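Local coordinates for protein tapirin (Caldicellulosiruptor kristjanssonii, PDB 6N2B) that probably binds cellulose in cell adhesion through its C-terminal beta-helix domain, and holds a calcium ion, at residues K220-G226 against G526-Y531; A242-L248 against I264-M270; W201-F205 against I542-Y548; Y207-R212 against F417-V423. One frame throughout, in Å; residues are numbered along the deposited sequence.

Contact 1 of 4, residues K220-G226 against G526-Y531; sequences KFTVRGG and GIELIY
R224 leaves its strand with CG trans to the backbone N (chi1 171°) and folds at chi3 (-57°), while E528 bends at chi2 (97°); together these turns bring R224 NE to 2.8 Å from E528 OE2. Guanidinium and carboxylate lie nearly coplanar, and the salt bridge runs from NE almost in line with the C-O bond of OE2. The other oxygen, OE1, rests alongside T222, 3.9 Å from its CB. An alanine at E528 takes away the carboxylate, and the R224 guanidinium would probably be left without its charge partner and able to turn. Beneath the pair, strands 221-224 and 526-531 run parallel, joining an early strand of the beta-helix to one from the end of the domain. Five backbone bonds stitch them, from I527 N to K220 O at 3.1 Å through to Y531 N to R224 O at 2.9 Å. On the buried face, the F221 ring passes I527 obliquely, CD2 lying 3.6 Å from I527 CB, and F221 CZ reaches L529 CD2. Beyond the strand, G226 CA sits over one face of the Y531 ring, 3.7 Å from its centroid. The Y531 hydroxyl bonds to F205 O, and a water donates to both R224 O and Y531 O.

Contact 2 of 4, residues A242-L248 against I264-M270; sequences AIGVNNL and IEIKEIM
Two neighbouring corners of the beta-helix stack A242-L248 on I264-M270; N246, two residues past the I243-G244 corner, meets K267 at the corner of the next coil. The two side chains lie alongside, and K267 NZ donates to N246 OD1 at 2.9 Å, in the plane of the amide carbonyl. A water accepts from K267 NZ and donates to G244 O. N246 ND2 bonds to E206 OE2. A leucine in place of N246 would probably leave K267 NZ without its amide oxygen and E206 without this donor. The pairing is parallel, yet it slips by one residue between A242-I264 and V245-I266, a beta bulge; a second shift, before L248-M270, falls where loops separate two strand pairings. Backbone bonds resume after each: K267 N to V245 O at 2.8 Å, then L248 N to I269 O at 3.1 Å. N247 takes part by its side chain, OD1 accepting I269 N at 3.2 Å through an in-plane lone pair in a nearly straight bond (167°). I266 CG1, anti to the carbonyl carbon (chi1 -55°), and a bend at chi2 (-74°) bring CD1 to 3.6 Å from L248 CB and 3.8 Å from V245 CG1. L248 CD1 meets M270 CE.

Contact 3 of 4, residues W201-F205 against I542-Y548; sequences WNDLF and ITSTLNY
L204 and Y548 reach past one another from opposing segments, the leucine lying over one face of the tyrosine ring. CD2 of L204 sits almost on the ring normal, 3.8 Å from the Y548 centroid, a CH-pi contact over the middle of the face. The leucine CB lies farther out along the same ring, 3.4 Å from Y548 CZ. Y548 extends with CG trans to its backbone N (chi1 179°), which carries the hydroxyl across to the start of the 3-10 turn: L204 N donates to Y548 OH at 3.1 Å, with an angle of 156° at the hydrogen. A water in the ring plane also meets this hydroxyl. F205 runs antiparallel to Y548 too, but their rings are steeply inclined, with planes 78° apart and centroids 5.8 Å from each other. F205 CE1 lies 4.0 Å from I542 CG2. T543 comes in at the edge of the phenylalanine ring, OG1 being 3.5 Å from F205 CZ while its hydrogen bond goes to E539 O within the helix. The same leucine methyl, L204 CD2, also stands 4.2 Å from L546 CD1. Alongside, D203 pairs through OD2 with R533. The C-terminal end of helix 536-546 closes in a Schellman motif, N547 taking positive phi and Y548 N bonding back to T543 O; this turn sends the tyrosine out of the helix and against the 3-10 segment that leads into strand 207-211, at the start of the beta-helix.

Contact 4 of 4, residues Y207-R212 against F417-V423; sequences YAVYSR and FDSRMSV
The Y210 ring takes F417 at its edge, CD2 of the phenylalanine lying near the tyrosine plane and 4.2 Å from Y210 CE2. M421 approaches the same ring obliquely, its CE 3.9 Å from Y210 CE1. Y229 stacks with both Y210 and F417, and F415 meets F417 edge to face, making an aromatic cluster between strand 207-211 and the 3-10 turn 417-420. The Y210 hydroxyl lies 3.7 Å from F417 CB and shares a water with F417 O. M421 carries CG between its backbone N and carbonyl carbon (chi1 68°) and bends again at its last torsion, which returns CE to the tyrosine. At the outer side, the R212 guanidinium has D418 at its edge. NH1 lies 3.0 Å from D418 OD1, but the carboxylate is turned to 75° from the guanidinium plane, and the nitrogen comes to the oxygen from above the carboxylate plane, 44° out of it. V423 CG2 touches the arginine chain obliquely, 3.9 Å from NE. One water donates to R212 O and, weakly, to D418 OD2. Buried aromatic rings and the methionine methyl thus fit the 417-423 loop against the strand, while on the partly exposed side a salt bridge made through one hydrogen bond probably adds charge attraction, though less favourably placed than an in-plane one.

Contacts 1 and 2 belong to neighbouring strands of the beta-helix, with centres about 12 Å apart. Two probable backbone bonds tie them, V223 O to I243 N and G226 O to N246 N, both at 2.8 Å. Contacts 3 and 4 adjoin each other, centres about 7 Å apart, and are linked by a probable bond of 2.8 Å from S422 N to L546 O. Y531 OH, 2.7 Å from F205 O, connects contact 1 to contact 3, while A208 of contact 4 packs on V223 and Y531 of contact 1. N247 of contact 2 touches W201, in the 201-205 segment of contact 3. All four lie away from the calcium site formed by D429, V431, A433, L436 and E465.

Contact 1 of 4, residues K220-G226 against G526-Y531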
# COMPACT_ATOMS: atom_id res chain seq x y z
N LYS A 220 -1.75 -5.94 -12.62
CA LYS A 220 -3.13 -6.29 -12.28
C LYS A 220 -3.21 -6.97 -10.92
O LYS A 220 -3.32 -8.20 -10.83
CB LYS A 220 -3.76 -7.16 -13.37
CG LYS A 220 -4.80 -6.46 -14.19
CD LYS A 220 -6.15 -6.45 -13.44
CE LYS A 220 -7.28 -5.82 -14.27
NZ LYS A 220 -7.48 -4.36 -13.99
N PHE A 221 -3.12 -6.19 -9.86
CA PHE A 221 -3.17 -6.74 -8.51
C PHE A 221 -4.07 -5.83 -7.71
O PHE A 221 -3.82 -4.62 -7.60
CB PHE A 221 -1.77 -6.81 -7.89
CG PHE A 221 -1.72 -7.53 -6.56
CD1 PHE A 221 -1.89 -6.84 -5.36
CD2 PHE A 221 -1.43 -8.89 -6.49
CE1 PHE A 221 -1.80 -7.50 -4.13
CE2 PHE A 221 -1.35 -9.55 -5.26
CZ PHE A 221 -1.54 -8.85 -4.08
N THR A 222 -5.15 -6.39 -7.19
CA THR A 222 -6.07 -5.65 -6.35
C THR A 222 -6.01 -6.26 -4.96
O THR A 222 -6.13 -7.48 -4.80
CB THR A 222 -7.50 -5.73 -6.88
OG1 THR A 222 -7.58 -5.12 -8.17
CG2 THR A 222 -8.43 -5.03 -5.92
N VAL A 223 -5.81 -5.42 -3.95
CA VAL A 223 -6.05 -5.80 -2.58
C VAL A 223 -7.27 -5.04 -2.07
O VAL A 223 -7.39 -3.82 -2.25
CB VAL A 223 -4.81 -5.59 -1.70
CG1 VAL A 223 -4.20 -4.23 -1.94
CG2 VAL A 223 -5.20 -5.75 -0.24
N ARG A 224 -8.21 -5.78 -1.50
CA ARG A 224 -9.51 -5.26 -1.09
C ARG A 224 -9.66 -5.54 0.41
O ARG A 224 -9.87 -6.69 0.82
CB ARG A 224 -10.63 -5.91 -1.91
CG ARG A 224 -12.04 -5.62 -1.44
CD ARG A 224 -13.07 -6.43 -2.24
NE ARG A 224 -12.97 -6.17 -3.68
CZ ARG A 224 -13.72 -5.27 -4.31
NH1 ARG A 224 -14.62 -4.59 -3.63
NH2 ARG A 224 -13.57 -5.07 -5.62
N GLY A 225 -9.53 -4.48 1.21
CA GLY A 225 -9.59 -4.59 2.65
C GLY A 225 -8.23 -4.85 3.23
O GLY A 225 -7.22 -4.98 2.53
N GLY A 226 -8.21 -4.95 4.56
CA GLY A 226 -6.99 -5.21 5.30
C GLY A 226 -5.99 -4.08 5.15
O GLY A 226 -6.29 -2.97 4.68
N GLY A 526 -4.98 -11.66 -13.54
CA GLY A 526 -4.76 -10.79 -12.41
C GLY A 526 -5.12 -11.45 -11.08
O GLY A 526 -5.79 -12.47 -11.03
N ILE A 527 -4.63 -10.85 -10.00
CA ILE A 527 -4.94 -11.30 -8.65
C ILE A 527 -5.96 -10.34 -8.05
O ILE A 527 -5.81 -9.12 -8.16
CB ILE A 527 -3.68 -11.34 -7.77
CG1 ILE A 527 -2.54 -12.03 -8.51
CG2 ILE A 527 -3.99 -11.99 -6.43
CD1 ILE A 527 -2.57 -13.49 -8.46
N GLU A 528 -6.98 -10.88 -7.42
CA GLU A 528 -7.89 -10.11 -6.58
C GLU A 528 -7.74 -10.71 -5.20
O GLU A 528 -8.31 -11.77 -4.92
CB GLU A 528 -9.32 -10.21 -7.10
CG GLU A 528 -10.43 -9.85 -6.11
CD GLU A 528 -10.91 -8.42 -6.25
OE1 GLU A 528 -10.74 -7.84 -7.37
OE2 GLU A 528 -11.45 -7.87 -5.25
N LEU A 529 -6.94 -10.07 -4.34
CA LEU A 529 -6.71 -10.54 -2.97
C LEU A 529 -7.69 -9.85 -2.03
O LEU A 529 -7.57 -8.65 -1.77
CB LEU A 529 -5.28 -10.28 -2.54
CG LEU A 529 -4.99 -10.45 -1.04
CD1 LEU A 529 -5.19 -11.89 -0.64
CD2 LEU A 529 -3.58 -10.05 -0.69
N ILE A 530 -8.67 -10.59 -1.52
CA ILE A 530 -9.69 -10.04 -0.63
C ILE A 530 -9.29 -10.38 0.79
O ILE A 530 -9.32 -11.55 1.18
CB ILE A 530 -11.08 -10.58 -0.97
CG1 ILE A 530 -11.39 -10.44 -2.46
CG2 ILE A 530 -12.14 -9.89 -0.13
CD1 ILE A 530 -12.85 -10.67 -2.78
N TYR A 531 -8.95 -9.38 1.60
CA TYR A 531 -8.52 -9.65 2.97
C TYR A 531 -9.65 -10.32 3.76
O TYR A 531 -10.81 -9.91 3.70
CB TYR A 531 -8.06 -8.36 3.65
CG TYR A 531 -7.94 -8.47 5.16
CD1 TYR A 531 -6.83 -9.06 5.75
CD2 TYR A 531 -8.95 -7.98 6.00
CE1 TYR A 531 -6.72 -9.15 7.12
CE2 TYR A 531 -8.86 -8.07 7.36
CZ TYR A 531 -7.74 -8.67 7.93
OH TYR A 531 -7.64 -8.77 9.30
O HOH W 1 -11.86 -7.57 2.44

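Contact 2 of 4, residues A242-L248 against I264-M270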
# COMPACT_ATOMS: atom_id res chain seq x y z
N ALA A 242 -5.81 -0.69 -4.55
CA ALA A 242 -6.11 -0.94 -3.15
C ALA A 242 -7.50 -0.38 -2.87
O ALA A 242 -7.69 0.85 -2.87
CB ALA A 242 -5.05 -0.30 -2.26
N ILE A 243 -8.49 -1.24 -2.67
CA ILE A 243 -9.86 -0.81 -2.46
C ILE A 243 -10.24 -1.06 -1.01
O ILE A 243 -10.29 -2.22 -0.57
CB ILE A 243 -10.84 -1.52 -3.40
CG1 ILE A 243 -10.42 -1.34 -4.86
CG2 ILE A 243 -12.24 -1.00 -3.20
CD1 ILE A 243 -11.23 -2.21 -5.81
N GLY A 244 -10.53 0.00 -0.27
CA GLY A 244 -10.85 -0.15 1.14
C GLY A 244 -9.71 -0.60 2.03
O GLY A 244 -9.96 -1.21 3.07
N VAL A 245 -8.45 -0.31 1.66
CA VAL A 245 -7.31 -0.64 2.51
C VAL A 245 -7.27 0.31 3.70
O VAL A 245 -7.40 1.53 3.56
CB VAL A 245 -6.00 -0.57 1.70
CG1 VAL A 245 -4.80 -0.45 2.64
CG2 VAL A 245 -5.86 -1.80 0.83
N ASN A 246 -7.08 -0.25 4.89
CA ASN A 246 -7.04 0.58 6.09
C ASN A 246 -5.70 1.31 6.24
O ASN A 246 -5.66 2.54 6.35
CB ASN A 246 -7.32 -0.29 7.32
CG ASN A 246 -8.78 -0.69 7.43
OD1 ASN A 246 -9.67 0.09 7.09
ND2 ASN A 246 -9.03 -1.90 7.89
N ASN A 247 -4.60 0.58 6.24
CA ASN A 247 -3.30 1.22 6.32
C ASN A 247 -2.37 0.67 5.24
O ASN A 247 -2.50 -0.48 4.81
CB ASN A 247 -2.66 1.03 7.73
CG ASN A 247 -3.65 1.32 8.87
OD1 ASN A 247 -4.02 2.47 9.11
ND2 ASN A 247 -4.06 0.28 9.59
N LEU A 248 -1.45 1.52 4.79
CA LEU A 248 -0.33 1.11 3.95
C LEU A 248 0.91 1.67 4.62
O LEU A 248 1.18 2.87 4.49
CB LEU A 248 -0.46 1.62 2.52
CG LEU A 248 0.52 1.11 1.46
CD1 LEU A 248 0.00 1.45 0.10
CD2 LEU A 248 1.93 1.66 1.59
N ILE A 264 -5.73 3.85 -5.52
CA ILE A 264 -5.40 3.51 -4.13
C ILE A 264 -6.33 4.24 -3.17
O ILE A 264 -6.45 5.47 -3.22
CB ILE A 264 -3.92 3.82 -3.83
CG1 ILE A 264 -3.03 2.84 -4.57
CG2 ILE A 264 -3.64 3.68 -2.37
CD1 ILE A 264 -1.60 3.34 -4.73
N GLU A 265 -6.98 3.48 -2.28
CA GLU A 265 -7.84 4.03 -1.23
C GLU A 265 -7.27 3.67 0.13
O GLU A 265 -7.18 2.49 0.47
CB GLU A 265 -9.26 3.50 -1.34
CG GLU A 265 -10.04 4.12 -2.45
CD GLU A 265 -11.21 3.26 -2.84
OE1 GLU A 265 -11.81 2.60 -1.95
OE2 GLU A 265 -11.53 3.23 -4.05
N ILE A 266 -6.92 4.68 0.91
CA ILE A 266 -6.39 4.47 2.25
C ILE A 266 -7.35 5.10 3.25
O ILE A 266 -7.55 6.32 3.24
CB ILE A 266 -4.98 5.06 2.40
CG1 ILE A 266 -4.06 4.49 1.32
CG2 ILE A 266 -4.46 4.72 3.79
CD1 ILE A 266 -3.65 3.03 1.58
N LYS A 267 -7.92 4.27 4.12
CA LYS A 267 -8.95 4.76 5.04
C LYS A 267 -8.36 5.43 6.26
O LYS A 267 -8.98 6.34 6.81
CB LYS A 267 -9.85 3.61 5.47
CG LYS A 267 -10.75 3.17 4.36
CD LYS A 267 -11.30 1.80 4.63
CE LYS A 267 -12.31 1.82 5.75
NZ LYS A 267 -12.40 0.46 6.36
N GLU A 268 -7.18 5.00 6.70
CA GLU A 268 -6.57 5.58 7.88
C GLU A 268 -5.21 6.11 7.48
O GLU A 268 -5.12 7.18 6.85
CB GLU A 268 -6.56 4.57 9.03
CG GLU A 268 -7.97 4.24 9.59
CD GLU A 268 -8.80 5.50 9.95
OE1 GLU A 268 -8.20 6.55 10.29
OE2 GLU A 268 -10.06 5.42 9.91
N ILE A 269 -4.11 5.41 7.79
CA ILE A 269 -2.77 5.97 7.68
C ILE A 269 -2.02 5.34 6.51
O ILE A 269 -1.94 4.11 6.39
CB ILE A 269 -1.97 5.80 8.98
CG1 ILE A 269 -2.54 6.72 10.07
CG2 ILE A 269 -0.49 6.05 8.73
CD1 ILE A 269 -2.64 6.08 11.44
N MET A 270 -1.46 6.19 5.65
CA MET A 270 -0.42 5.80 4.71
C MET A 270 0.89 6.39 5.21
O MET A 270 1.12 7.60 5.12
CB MET A 270 -0.74 6.29 3.30
CG MET A 270 0.23 5.82 2.23
SD MET A 270 -0.34 6.41 0.62
CE MET A 270 0.54 5.29 -0.45
O HOH W 2 -12.19 -1.89 5.08

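Contact 3 of 4, residues W201-F205 against I542-Y548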
# COMPACT_ATOMS: atom_id res chain seq x y z
N TRP A 201 -3.15 -0.87 13.33
CA TRP A 201 -2.05 -0.89 12.37
C TRP A 201 -0.83 -1.66 12.86
O TRP A 201 0.04 -1.99 12.04
CB TRP A 201 -1.62 0.53 11.94
CG TRP A 201 -1.12 1.42 13.03
CD1 TRP A 201 -1.80 2.44 13.62
CD2 TRP A 201 0.17 1.37 13.67
NE1 TRP A 201 -1.01 3.03 14.59
CE2 TRP A 201 0.20 2.39 14.64
CE3 TRP A 201 1.31 0.56 13.52
CZ2 TRP A 201 1.31 2.61 15.46
CZ3 TRP A 201 2.40 0.78 14.33
CH2 TRP A 201 2.39 1.81 15.28
N ASN A 202 -0.71 -1.97 14.15
CA ASN A 202 0.44 -2.73 14.60
C ASN A 202 0.15 -4.22 14.78
O ASN A 202 1.00 -4.96 15.28
CB ASN A 202 1.04 -2.11 15.87
CG ASN A 202 0.16 -2.26 17.10
OD1 ASN A 202 -0.83 -3.00 17.11
ND2 ASN A 202 0.53 -1.57 18.16
N ASP A 203 -1.01 -4.69 14.32
CA ASP A 203 -1.43 -6.08 14.44
C ASP A 203 -1.12 -6.83 13.15
O ASP A 203 -1.66 -6.49 12.09
CB ASP A 203 -2.92 -6.16 14.74
CG ASP A 203 -3.40 -7.56 15.00
OD1 ASP A 203 -2.57 -8.44 15.31
OD2 ASP A 203 -4.63 -7.77 14.89
N LEU A 204 -0.30 -7.87 13.24
CA LEU A 204 0.08 -8.63 12.04
C LEU A 204 -1.14 -9.20 11.33
O LEU A 204 -1.17 -9.27 10.10
CB LEU A 204 1.06 -9.74 12.41
CG LEU A 204 1.36 -10.86 11.41
CD1 LEU A 204 2.41 -10.45 10.38
CD2 LEU A 204 1.84 -12.07 12.16
N PHE A 205 -2.16 -9.61 12.08
CA PHE A 205 -3.31 -10.26 11.48
C PHE A 205 -4.30 -9.29 10.86
O PHE A 205 -5.34 -9.74 10.34
CB PHE A 205 -3.98 -11.16 12.52
CG PHE A 205 -3.07 -12.24 13.02
CD1 PHE A 205 -2.81 -13.34 12.22
CD2 PHE A 205 -2.39 -12.10 14.21
CE1 PHE A 205 -1.92 -14.32 12.64
CE2 PHE A 205 -1.50 -13.06 14.62
CZ PHE A 205 -1.27 -14.18 13.83
N ILE A 542 0.30 -19.54 12.78
CA ILE A 542 1.23 -18.49 12.33
C ILE A 542 2.00 -17.92 13.52
O ILE A 542 3.21 -17.68 13.43
CB ILE A 542 0.46 -17.39 11.57
CG1 ILE A 542 -0.16 -17.95 10.29
CG2 ILE A 542 1.36 -16.15 11.30
CD1 ILE A 542 -1.16 -17.03 9.63
N THR A 543 1.30 -17.65 14.63
CA THR A 543 1.98 -17.13 15.81
C THR A 543 3.07 -18.09 16.25
O THR A 543 4.20 -17.68 16.54
CB THR A 543 0.98 -16.89 16.94
OG1 THR A 543 -0.01 -15.93 16.54
CG2 THR A 543 1.69 -16.35 18.16
N SER A 544 2.76 -19.39 16.27
CA SER A 544 3.76 -20.39 16.62
C SER A 544 4.91 -20.40 15.62
O SER A 544 6.08 -20.36 16.00
CB SER A 544 3.08 -21.75 16.73
OG SER A 544 4.02 -22.79 16.58
N THR A 545 4.59 -20.42 14.32
CA THR A 545 5.61 -20.57 13.28
C THR A 545 6.60 -19.40 13.27
O THR A 545 7.82 -19.59 13.16
CB THR A 545 4.92 -20.71 11.93
OG1 THR A 545 4.28 -21.98 11.86
CG2 THR A 545 5.90 -20.60 10.79
N LEU A 546 6.09 -18.17 13.35
CA LEU A 546 6.94 -16.98 13.32
C LEU A 546 7.44 -16.55 14.70
O LEU A 546 8.19 -15.57 14.78
CB LEU A 546 6.19 -15.80 12.70
CG LEU A 546 5.59 -16.00 11.31
CD1 LEU A 546 4.83 -14.74 10.87
CD2 LEU A 546 6.70 -16.40 10.32
N ASN A 547 7.02 -17.23 15.77
CA ASN A 547 7.35 -16.82 17.13
C ASN A 547 6.96 -15.36 17.32
O ASN A 547 7.77 -14.48 17.59
CB ASN A 547 8.84 -17.07 17.42
CG ASN A 547 9.17 -17.07 18.91
OD1 ASN A 547 8.28 -17.12 19.76
ND2 ASN A 547 10.46 -17.02 19.22
N TYR A 548 5.67 -15.13 17.10
CA TYR A 548 5.10 -13.79 17.00
C TYR A 548 4.53 -13.39 18.34
O TYR A 548 3.83 -14.18 18.97
CB TYR A 548 4.00 -13.75 15.94
CG TYR A 548 3.36 -12.38 15.83
CD1 TYR A 548 4.11 -11.26 15.48
CD2 TYR A 548 2.00 -12.20 16.10
CE1 TYR A 548 3.52 -10.01 15.38
CE2 TYR A 548 1.41 -10.95 16.02
CZ TYR A 548 2.17 -9.86 15.65
OH TYR A 548 1.57 -8.62 15.57
O HOH W 3 3.13 -6.11 15.21

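Contact 4 of 4, residues Y207-R212 against F417-V423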
# COMPACT_ATOMS: atom_id res chain seq x y z
N TYR A 207 -3.18 -7.45 8.33
CA TYR A 207 -2.61 -7.18 7.02
C TYR A 207 -3.12 -8.17 5.97
O TYR A 207 -3.21 -9.38 6.21
CB TYR A 207 -1.08 -7.16 7.11
CG TYR A 207 -0.70 -5.86 7.76
CD1 TYR A 207 -0.75 -5.71 9.15
CD2 TYR A 207 -0.38 -4.75 6.99
CE1 TYR A 207 -0.44 -4.50 9.75
CE2 TYR A 207 -0.08 -3.53 7.57
CZ TYR A 207 -0.12 -3.41 8.95
OH TYR A 207 0.17 -2.18 9.51
N ALA A 208 -3.54 -7.61 4.82
CA ALA A 208 -3.74 -8.43 3.64
C ALA A 208 -2.40 -8.81 3.03
O ALA A 208 -2.20 -9.96 2.58
CB ALA A 208 -4.61 -7.68 2.63
N VAL A 209 -1.44 -7.89 3.04
CA VAL A 209 -0.08 -8.15 2.61
C VAL A 209 0.85 -7.69 3.72
O VAL A 209 0.90 -6.50 4.04
CB VAL A 209 0.26 -7.45 1.28
CG1 VAL A 209 1.68 -7.75 0.85
CG2 VAL A 209 -0.70 -7.86 0.21
N TYR A 210 1.57 -8.62 4.33
CA TYR A 210 2.63 -8.30 5.26
C TYR A 210 3.93 -8.78 4.64
O TYR A 210 4.13 -9.99 4.48
CB TYR A 210 2.40 -8.95 6.62
CG TYR A 210 3.40 -8.51 7.67
CD1 TYR A 210 4.64 -9.13 7.78
CD2 TYR A 210 3.10 -7.48 8.56
CE1 TYR A 210 5.55 -8.73 8.73
CE2 TYR A 210 4.01 -7.08 9.52
CZ TYR A 210 5.23 -7.71 9.61
OH TYR A 210 6.14 -7.32 10.57
N SER A 211 4.81 -7.86 4.29
CA SER A 211 6.08 -8.20 3.67
C SER A 211 7.22 -7.74 4.57
O SER A 211 7.40 -6.54 4.79
CB SER A 211 6.20 -7.57 2.28
OG SER A 211 5.38 -8.24 1.36
N ARG A 212 7.97 -8.71 5.12
CA ARG A 212 9.12 -8.37 5.94
C ARG A 212 10.19 -7.67 5.11
O ARG A 212 10.82 -6.71 5.57
CB ARG A 212 9.67 -9.64 6.60
CG ARG A 212 10.88 -9.40 7.49
CD ARG A 212 11.07 -10.54 8.48
NE ARG A 212 12.26 -11.32 8.16
CZ ARG A 212 13.51 -10.94 8.40
NH1 ARG A 212 13.76 -9.78 9.01
NH2 ARG A 212 14.52 -11.73 8.05
N PHE A 417 8.75 -3.31 13.82
CA PHE A 417 7.91 -4.40 13.34
C PHE A 417 8.64 -5.73 13.40
O PHE A 417 8.07 -6.75 13.81
CB PHE A 417 7.44 -4.13 11.90
CG PHE A 417 6.27 -3.19 11.80
CD1 PHE A 417 6.47 -1.81 11.70
CD2 PHE A 417 4.97 -3.68 11.79
CE1 PHE A 417 5.40 -0.94 11.61
CE2 PHE A 417 3.89 -2.80 11.69
CZ PHE A 417 4.11 -1.44 11.60
N ASP A 418 9.92 -5.74 13.02
CA ASP A 418 10.67 -6.98 13.00
C ASP A 418 10.83 -7.57 14.39
O ASP A 418 10.91 -8.79 14.54
CB ASP A 418 12.04 -6.74 12.39
CG ASP A 418 12.12 -7.18 10.97
OD1 ASP A 418 11.74 -8.35 10.73
OD2 ASP A 418 12.55 -6.37 10.12
N SER A 419 10.87 -6.71 15.41
CA SER A 419 11.09 -7.18 16.77
C SER A 419 9.96 -8.07 17.27
O SER A 419 10.15 -8.79 18.25
CB SER A 419 11.27 -5.98 17.70
OG SER A 419 10.05 -5.28 17.87
N ARG A 420 8.80 -8.05 16.62
CA ARG A 420 7.65 -8.79 17.11
C ARG A 420 7.68 -10.27 16.76
O ARG A 420 6.82 -11.02 17.25
CB ARG A 420 6.37 -8.15 16.58
CG ARG A 420 6.33 -6.66 16.72
CD ARG A 420 6.63 -6.22 18.14
NE ARG A 420 5.69 -6.76 19.13
CZ ARG A 420 5.83 -6.61 20.44
NH1 ARG A 420 4.93 -7.12 21.27
NH2 ARG A 420 6.87 -5.95 20.94
N MET A 421 8.64 -10.72 15.95
CA MET A 421 8.70 -12.10 15.50
C MET A 421 10.15 -12.53 15.42
O MET A 421 11.06 -11.70 15.42
CB MET A 421 8.01 -12.30 14.15
CG MET A 421 8.73 -11.62 12.98
SD MET A 421 7.79 -11.58 11.43
CE MET A 421 6.24 -10.84 11.97
N SER A 422 10.35 -13.84 15.33
CA SER A 422 11.67 -14.44 15.15
C SER A 422 11.55 -15.45 14.02
O SER A 422 11.05 -16.56 14.22
CB SER A 422 12.18 -15.08 16.43
OG SER A 422 11.92 -14.23 17.55
N VAL A 423 12.00 -15.08 12.83
CA VAL A 423 11.89 -15.97 11.68
C VAL A 423 13.00 -17.01 11.78
O VAL A 423 14.17 -16.67 11.93
CB VAL A 423 11.99 -15.18 10.36
CG1 VAL A 423 12.05 -16.13 9.18
CG2 VAL A 423 10.78 -14.26 10.22
O HOH W 4 5.21 -6.95 13.58
O HOH W 5 10.13 -5.86 8.25